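Local coordinates for ribonucleoside-diphosphate reductase subunit beta (Clostridium botulinum, PDB 6ZJK), which probably forms the radical-generating R2 subunit of a ribonucleotide reductase that converts ribonucleotides to deoxyribonucleotides, and holds iron in a dinuclear site, at residues L67-I72 with I234-V239; E74-N79 with S228-Y233. All coordinates share one frame; numbering follows the deposited sequence.

In the fold
Both contacts set the end of helix 58-68 and the loop that follows it against helix 225-255 of the all-helical, ferritin-like R2 bundle. In sequence the order is 67-72, 74-79, 228-233, 234-239: as the loop advances from contact 1 to contact 2 it runs back along the long helix, so contact 2 is enclosed in sequence by contact 1. Their centres are about 12 Å apart. They also touch directly, with Trp71 CE2 of contact 1 lying 3.4 Å from Tyr233 CB of contact 2. Contact 1 includes the iron ligand Glu238 and reaches the second shell of the dinuclear site; contact 2 extends the same interface away from the metals with apolar side chains.

Contact 1 of 2, residues L67-I72 with I234-V239; sequences LNNFWI and INRDEV. With FE (Fe (III) ion), chain G.
Asp237 OD2 takes two hydrogen bonds, one from Trp71 NE1 and one from His140 NE2, and His140 is itself an iron ligand. This Trp-Asp-His-iron chain is a hallmark of the ferritin-like R2 fold, where it is thought to carry the radical between the metal site and the catalytic subunit; the same role is probable here. The Trp71 bond is long, NE1 to Asp237 OD2 3.3 Å, but nearly straight at 173°. OD2 lies in the indole plane at the ring edge, yet the indole N-H reaches it from above the carboxylate plane, 36° out of it. Trp71 CG sits between its own backbone N and carbonyl carbon, which carries the indole across to the helix. There the six-membered ring passes obliquely by Ile234, Trp71 CZ2 lying 3.9 Å from Ile234 CG1, and the indole stacks with the ring of Tyr233.

The other carboxylate oxygen is linked through water: water 1 donates to Asp237 OD1 and accepts from Asn69 ND2 at 3.0 Å. Asn69 also lays its amide over Arg236, the amide and guanidinium planes only 14° apart. OD1 sits over one guanidinium face, offset toward its rim, and is poorly angled for a hydrogen bond from Arg236 NE. The arginine bends at chi3, and its NH2 gives a weak hydrogen bond to Asn69 O at 3.1 Å. One residue further along the helix, Glu238 turns to the other iron with Glu137, Glu204 and His241; its OE2 lies 2.5 Å from the metal, which water 2 also binds.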
loop_
_atom_site.group_PDB
_atom_site.type_symbol
_atom_site.label_atom_id
_atom_site.label_comp_id
_atom_site.label_asym_id
_atom_site.label_seq_id
_atom_site.Cartn_x
_atom_site.Cartn_y
_atom_site.Cartn_z
ATOM N N LEU A 67 -12.314 2.440 -0.982
ATOM C CA LEU A 67 -12.603 1.097 -0.644
ATOM C C LEU A 67 -13.773 0.520 -1.376
ATOM O O LEU A 67 -13.736 -0.620 -1.702
ATOM C CB LEU A 67 -12.828 0.964 0.838
ATOM C CG LEU A 67 -11.721 0.413 1.680
ATOM C CD1 LEU A 67 -10.438 1.119 1.519
ATOM C CD2 LEU A 67 -12.111 0.414 3.126
ATOM N N ASN A 68 -14.821 1.282 -1.597
ATOM C CA ASN A 68 -15.963 0.792 -2.336
ATOM C C ASN A 68 -15.701 0.577 -3.838
ATOM O O ASN A 68 -16.480 0.041 -4.519
ATOM C CB ASN A 68 -17.203 1.650 -2.163
ATOM C CG ASN A 68 -17.769 1.611 -0.764
ATOM O OD1 ASN A 68 -18.395 0.714 -0.343
ATOM N ND2 ASN A 68 -17.467 2.596 -0.037
ATOM N N ASN A 69 -14.583 1.046 -4.308
ATOM C CA ASN A 69 -14.203 0.858 -5.706
ATOM C C ASN A 69 -13.379 -0.415 -5.948
ATOM O O ASN A 69 -12.855 -0.586 -7.057
ATOM C CB ASN A 69 -13.396 2.059 -6.210
ATOM C CG ASN A 69 -14.262 3.273 -6.515
ATOM O OD1 ASN A 69 -15.480 3.176 -6.711
ATOM N ND2 ASN A 69 -13.623 4.431 -6.558
ATOM N N PHE A 70 -13.209 -1.273 -4.934
ATOM C CA PHE A 70 -12.322 -2.443 -5.045
ATOM C C PHE A 70 -12.784 -3.408 -6.143
ATOM O O PHE A 70 -13.973 -3.713 -6.274
ATOM C CB PHE A 70 -12.237 -3.159 -3.683
ATOM C CG PHE A 70 -11.426 -4.452 -3.691
ATOM C CD1 PHE A 70 -10.049 -4.426 -3.619
ATOM C CD2 PHE A 70 -12.055 -5.689 -3.712
ATOM C CE1 PHE A 70 -9.308 -5.620 -3.609
ATOM C CE2 PHE A 70 -11.322 -6.881 -3.690
ATOM C CZ PHE A 70 -9.949 -6.844 -3.647
ATOM N N TRP A 71 -11.839 -3.893 -6.911
ATOM C CA TRP A 71 -12.108 -4.824 -7.985
ATOM C C TRP A 71 -10.913 -5.760 -8.187
ATOM O O TRP A 71 -9.826 -5.463 -7.802
ATOM C CB TRP A 71 -12.482 -4.087 -9.281
ATOM C CG TRP A 71 -11.411 -3.220 -9.787
ATOM C CD1 TRP A 71 -10.987 -2.081 -9.252
ATOM C CD2 TRP A 71 -10.599 -3.454 -10.922
ATOM N NE1 TRP A 71 -9.969 -1.582 -9.963
ATOM C CE2 TRP A 71 -9.707 -2.415 -11.003
ATOM C CE3 TRP A 71 -10.537 -4.458 -11.875
ATOM C CZ2 TRP A 71 -8.765 -2.336 -11.988
ATOM C CZ3 TRP A 71 -9.609 -4.378 -12.839
ATOM C CH2 TRP A 71 -8.739 -3.329 -12.900
ATOM N N ILE A 72 -11.171 -6.900 -8.775
ATOM C CA ILE A 72 -10.180 -7.908 -9.041
ATOM C C ILE A 72 -10.179 -8.173 -10.524
ATOM O O ILE A 72 -11.115 -8.662 -11.062
ATOM C CB ILE A 72 -10.452 -9.208 -8.257
ATOM C CG1 ILE A 72 -10.531 -8.937 -6.758
ATOM C CG2 ILE A 72 -9.372 -10.213 -8.529
ATOM C CD1 ILE A 72 -10.834 -10.142 -5.916
ATOM N N ILE A 234 -9.927 0.982 -14.119
ATOM C CA ILE A 234 -8.732 1.714 -13.853
ATOM C C ILE A 234 -9.035 3.209 -13.891
ATOM O O ILE A 234 -8.536 3.927 -13.119
ATOM C CB ILE A 234 -7.656 1.405 -14.866
ATOM C CG1 ILE A 234 -7.300 -0.085 -14.863
ATOM C CG2 ILE A 234 -6.411 2.175 -14.597
ATOM C CD1 ILE A 234 -6.050 -0.377 -15.614
ATOM N N ASN A 235 -9.842 3.627 -14.850
ATOM C CA ASN A 235 -10.251 5.014 -15.037
ATOM C C ASN A 235 -10.955 5.464 -13.748
ATOM O O ASN A 235 -10.602 6.418 -13.232
ATOM C CB ASN A 235 -11.174 5.124 -16.234
ATOM C CG ASN A 235 -11.267 6.532 -16.814
ATOM O OD1 ASN A 235 -10.941 7.509 -16.202
ATOM N ND2 ASN A 235 -11.700 6.581 -18.026
ATOM N N ARG A 236 -11.919 4.707 -13.275
ATOM C CA ARG A 236 -12.577 4.976 -12.032
ATOM C C ARG A 236 -11.604 5.242 -10.867
ATOM O O ARG A 236 -11.690 6.259 -10.253
ATOM C CB ARG A 236 -13.547 3.910 -11.709
ATOM C CG ARG A 236 -14.388 4.221 -10.511
ATOM C CD ARG A 236 -15.434 3.192 -10.287
ATOM N NE ARG A 236 -14.915 1.936 -9.796
ATOM C CZ ARG A 236 -15.674 0.924 -9.466
ATOM N NH1 ARG A 236 -16.937 1.029 -9.549
ATOM N NH2 ARG A 236 -15.177 -0.186 -9.044
ATOM N N ASP A 237 -10.622 4.394 -10.654
ATOM C CA ASP A 237 -9.660 4.618 -9.643
ATOM C C ASP A 237 -8.891 5.894 -9.944
ATOM O O ASP A 237 -8.653 6.646 -9.098
ATOM C CB ASP A 237 -8.634 3.474 -9.515
ATOM C CG ASP A 237 -9.191 2.177 -8.935
ATOM O OD1 ASP A 237 -10.266 2.083 -8.410
ATOM O OD2 ASP A 237 -8.506 1.197 -9.055
ATOM N N GLU A 238 -8.515 6.148 -11.179
ATOM C CA GLU A 238 -7.767 7.324 -11.520
ATOM C C GLU A 238 -8.439 8.649 -11.146
ATOM O O GLU A 238 -7.815 9.548 -10.796
ATOM C CB GLU A 238 -7.385 7.298 -12.987
ATOM C CG GLU A 238 -6.287 8.218 -13.361
ATOM C CD GLU A 238 -4.923 7.688 -12.997
ATOM O OE1 GLU A 238 -4.334 6.858 -13.671
ATOM O OE2 GLU A 238 -4.431 8.032 -11.977
ATOM N N VAL A 239 -9.730 8.724 -11.247
ATOM C CA VAL A 239 -10.455 9.889 -10.848
ATOM C C VAL A 239 -10.211 10.233 -9.392
ATOM O O VAL A 239 -9.953 11.332 -9.098
ATOM C CB VAL A 239 -11.930 9.730 -11.096
ATOM C CG1 VAL A 239 -12.668 10.847 -10.432
ATOM C CG2 VAL A 239 -12.161 9.780 -12.573
HETATM FE FE FE G . -3.121 6.416 -10.509
HETATM O O HOH W 1 -10.668 4.272 -6.167
HETATM O O HOH W 2 -4.610 5.039 -11.253
#

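Contact 2 of 2, residues E74-N79 with S228-Y233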
loop_
_atom_site.group_PDB
_atom_site.type_symbol
_atom_site.label_atom_id
_atom_site.label_comp_id
_atom_site.label_asym_id
_atom_site.label_seq_id
_atom_site.Cartn_x
_atom_site.Cartn_y
_atom_site.Cartn_z
ATOM N N GLU A 74 -8.857 -10.363 -12.535
ATOM C CA GLU A 74 -9.148 -11.735 -13.004
ATOM C C GLU A 74 -10.579 -12.175 -12.954
ATOM O O GLU A 74 -10.900 -13.128 -13.500
ATOM C CB GLU A 74 -8.228 -12.772 -12.368
ATOM C CG GLU A 74 -6.792 -12.649 -12.811
ATOM C CD GLU A 74 -5.842 -13.683 -12.232
ATOM O OE1 GLU A 74 -6.294 -14.540 -11.466
ATOM O OE2 GLU A 74 -4.650 -13.636 -12.554
ATOM N N GLU A 75 -11.426 -11.345 -12.391
ATOM C CA GLU A 75 -12.821 -11.653 -12.326
ATOM C C GLU A 75 -13.566 -11.175 -13.587
ATOM O O GLU A 75 -14.730 -11.376 -13.704
ATOM C CB GLU A 75 -13.437 -11.068 -11.049
ATOM C CG GLU A 75 -13.525 -12.025 -9.876
ATOM C CD GLU A 75 -14.041 -11.415 -8.571
ATOM O OE1 GLU A 75 -13.966 -12.072 -7.547
ATOM O OE2 GLU A 75 -14.521 -10.294 -8.535
ATOM N N ILE A 76 -12.868 -10.536 -14.512
ATOM C CA ILE A 76 -13.458 -10.062 -15.728
ATOM C C ILE A 76 -13.021 -10.976 -16.849
ATOM O O ILE A 76 -11.895 -11.064 -17.133
ATOM C CB ILE A 76 -13.017 -8.636 -15.998
ATOM C CG1 ILE A 76 -13.605 -7.706 -14.969
ATOM C CG2 ILE A 76 -13.455 -8.214 -17.361
ATOM C CD1 ILE A 76 -12.723 -6.545 -14.688
ATOM N N SER A 77 -13.947 -11.616 -17.499
ATOM C CA SER A 77 -13.551 -12.581 -18.518
ATOM C C SER A 77 -13.136 -11.900 -19.819
ATOM O O SER A 77 -13.817 -10.997 -20.311
ATOM C CB SER A 77 -14.699 -13.535 -18.810
ATOM O OG SER A 77 -14.544 -14.068 -20.104
ATOM N N LEU A 78 -12.078 -12.462 -20.407
ATOM C CA LEU A 78 -11.456 -11.991 -21.643
ATOM C C LEU A 78 -11.779 -12.905 -22.822
ATOM O O LEU A 78 -11.108 -12.836 -23.856
ATOM C CB LEU A 78 -9.937 -11.864 -21.478
ATOM C CG LEU A 78 -9.470 -10.747 -20.535
ATOM C CD1 LEU A 78 -7.942 -10.637 -20.483
ATOM C CD2 LEU A 78 -10.096 -9.397 -20.923
ATOM N N ASN A 79 -12.761 -13.801 -22.671
ATOM C CA ASN A 79 -12.990 -14.845 -23.661
ATOM C C ASN A 79 -13.217 -14.261 -25.048
ATOM O O ASN A 79 -12.751 -14.829 -26.039
ATOM C CB ASN A 79 -14.174 -15.712 -23.242
ATOM C CG ASN A 79 -13.798 -16.763 -22.211
ATOM O OD1 ASN A 79 -12.677 -16.782 -21.688
ATOM N ND2 ASN A 79 -14.744 -17.641 -21.902
ATOM N N SER A 228 -11.376 -3.179 -22.644
ATOM C CA SER A 228 -11.860 -1.838 -22.369
ATOM C C SER A 228 -12.567 -1.798 -21.014
ATOM O O SER A 228 -12.372 -0.857 -20.241
ATOM C CB SER A 228 -12.770 -1.385 -23.513
ATOM O OG SER A 228 -13.641 -0.341 -23.134
ATOM N N THR A 229 -13.324 -2.849 -20.672
ATOM C CA THR A 229 -13.941 -2.934 -19.345
ATOM C C THR A 229 -12.902 -2.842 -18.228
ATOM O O THR A 229 -13.090 -2.098 -17.256
ATOM C CB THR A 229 -14.779 -4.207 -19.230
ATOM O OG1 THR A 229 -15.840 -4.139 -20.196
ATOM C CG2 THR A 229 -15.388 -4.317 -17.851
ATOM N N ILE A 230 -11.789 -3.570 -18.350
ATOM C CA ILE A 230 -10.713 -3.405 -17.375
ATOM C C ILE A 230 -10.270 -1.939 -17.300
ATOM O O ILE A 230 -10.089 -1.397 -16.203
ATOM C CB ILE A 230 -9.535 -4.342 -17.701
ATOM C CG1 ILE A 230 -9.928 -5.790 -17.415
ATOM C CG2 ILE A 230 -8.303 -3.986 -16.890
ATOM C CD1 ILE A 230 -8.837 -6.836 -17.792
ATOM N N PHE A 231 -10.133 -1.254 -18.455
ATOM C CA PHE A 231 -9.660 0.126 -18.395
ATOM C C PHE A 231 -10.693 1.074 -17.784
ATOM O O PHE A 231 -10.302 2.095 -17.220
ATOM C CB PHE A 231 -9.186 0.616 -19.780
ATOM C CG PHE A 231 -7.758 0.218 -20.072
ATOM C CD1 PHE A 231 -6.703 0.918 -19.485
ATOM C CD2 PHE A 231 -7.469 -0.915 -20.842
ATOM C CE1 PHE A 231 -5.369 0.520 -19.689
ATOM C CE2 PHE A 231 -6.134 -1.322 -21.064
ATOM C CZ PHE A 231 -5.087 -0.605 -20.484
ATOM N N LYS A 232 -11.993 0.767 -17.863
ATOM C CA LYS A 232 -12.978 1.575 -17.146
ATOM C C LYS A 232 -12.772 1.493 -15.638
ATOM O O LYS A 232 -12.971 2.485 -14.922
ATOM C CB LYS A 232 -14.401 1.144 -17.501
ATOM C CG LYS A 232 -14.832 1.481 -18.925
ATOM C CD LYS A 232 -16.197 0.881 -19.197
ATOM C CE LYS A 232 -16.659 1.153 -20.605
ATOM N NZ LYS A 232 -18.053 0.671 -20.847
ATOM N N TYR A 233 -12.396 0.312 -15.125
ATOM C CA TYR A 233 -12.151 0.207 -13.690
ATOM C C TYR A 233 -10.921 1.002 -13.283
ATOM O O TYR A 233 -10.923 1.686 -12.248
ATOM C CB TYR A 233 -12.008 -1.265 -13.281
ATOM C CG TYR A 233 -13.327 -1.966 -13.107
ATOM C CD1 TYR A 233 -14.029 -1.876 -11.897
ATOM C CD2 TYR A 233 -13.886 -2.700 -14.138
ATOM C CE1 TYR A 233 -15.242 -2.512 -11.728
ATOM C CE2 TYR A 233 -15.100 -3.351 -13.978
ATOM C CZ TYR A 233 -15.769 -3.260 -12.765
ATOM O OH TYR A 233 -16.981 -3.897 -12.602
#
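Ile76 faces Thr229, Ile230 and Tyr233 across this contact, and its side chain supplies the larger part of the loop's share. From the backbone, CB points toward helix 225-255, and the two branches carry the approach. CG2, the shorter one, loosely approaches two residues of the helix: Ile76 CG2 is 4.3 Å from Ile230 CG1 and 4.4 Å from the methyl CG2 of Thr229. CG1 acts as a spacer: lying anti to the carbonyl carbon (chi1 -68°), it sends the longer branch toward the groove between Ile230 and Tyr233. The tip, CD1, makes the closest approach there. It lies 4.0 Å from Ile230 CG1, and Tyr233 CE2 is at the same 4.0 Å from CD1, with the tyrosine ring met obliquely. Trp71 touches this methyl as well, so CD1 is touched by three side chains.

Ile230 serves two loop residues with successive atoms. While its CG1 meets Ile76, its extended chain (chi2 176°) carries CD1 on to Leu78, whose CD2 is 4.2 Å away. On the helix 124-151 side, Ile147 packs on Ile230 and Tyr146 on Leu78, while the Tyr146 hydroxyl is hydrogen-bonded to Ile76 O.

Between the two apolar loop residues, Ser77 points away from the helix and organises the backbone instead. Its OG accepts from Asn79 N at 3.1 Å with an N-H...O angle of 169°, the geometry of an ST turn. With Leu78 at the N-cap position, the turn leads directly into helix 79-84. The contact is apolar packing of the connection between helices 58-68 and 79-84 against the long helix 225-255 of the ferritin-like R2 bundle.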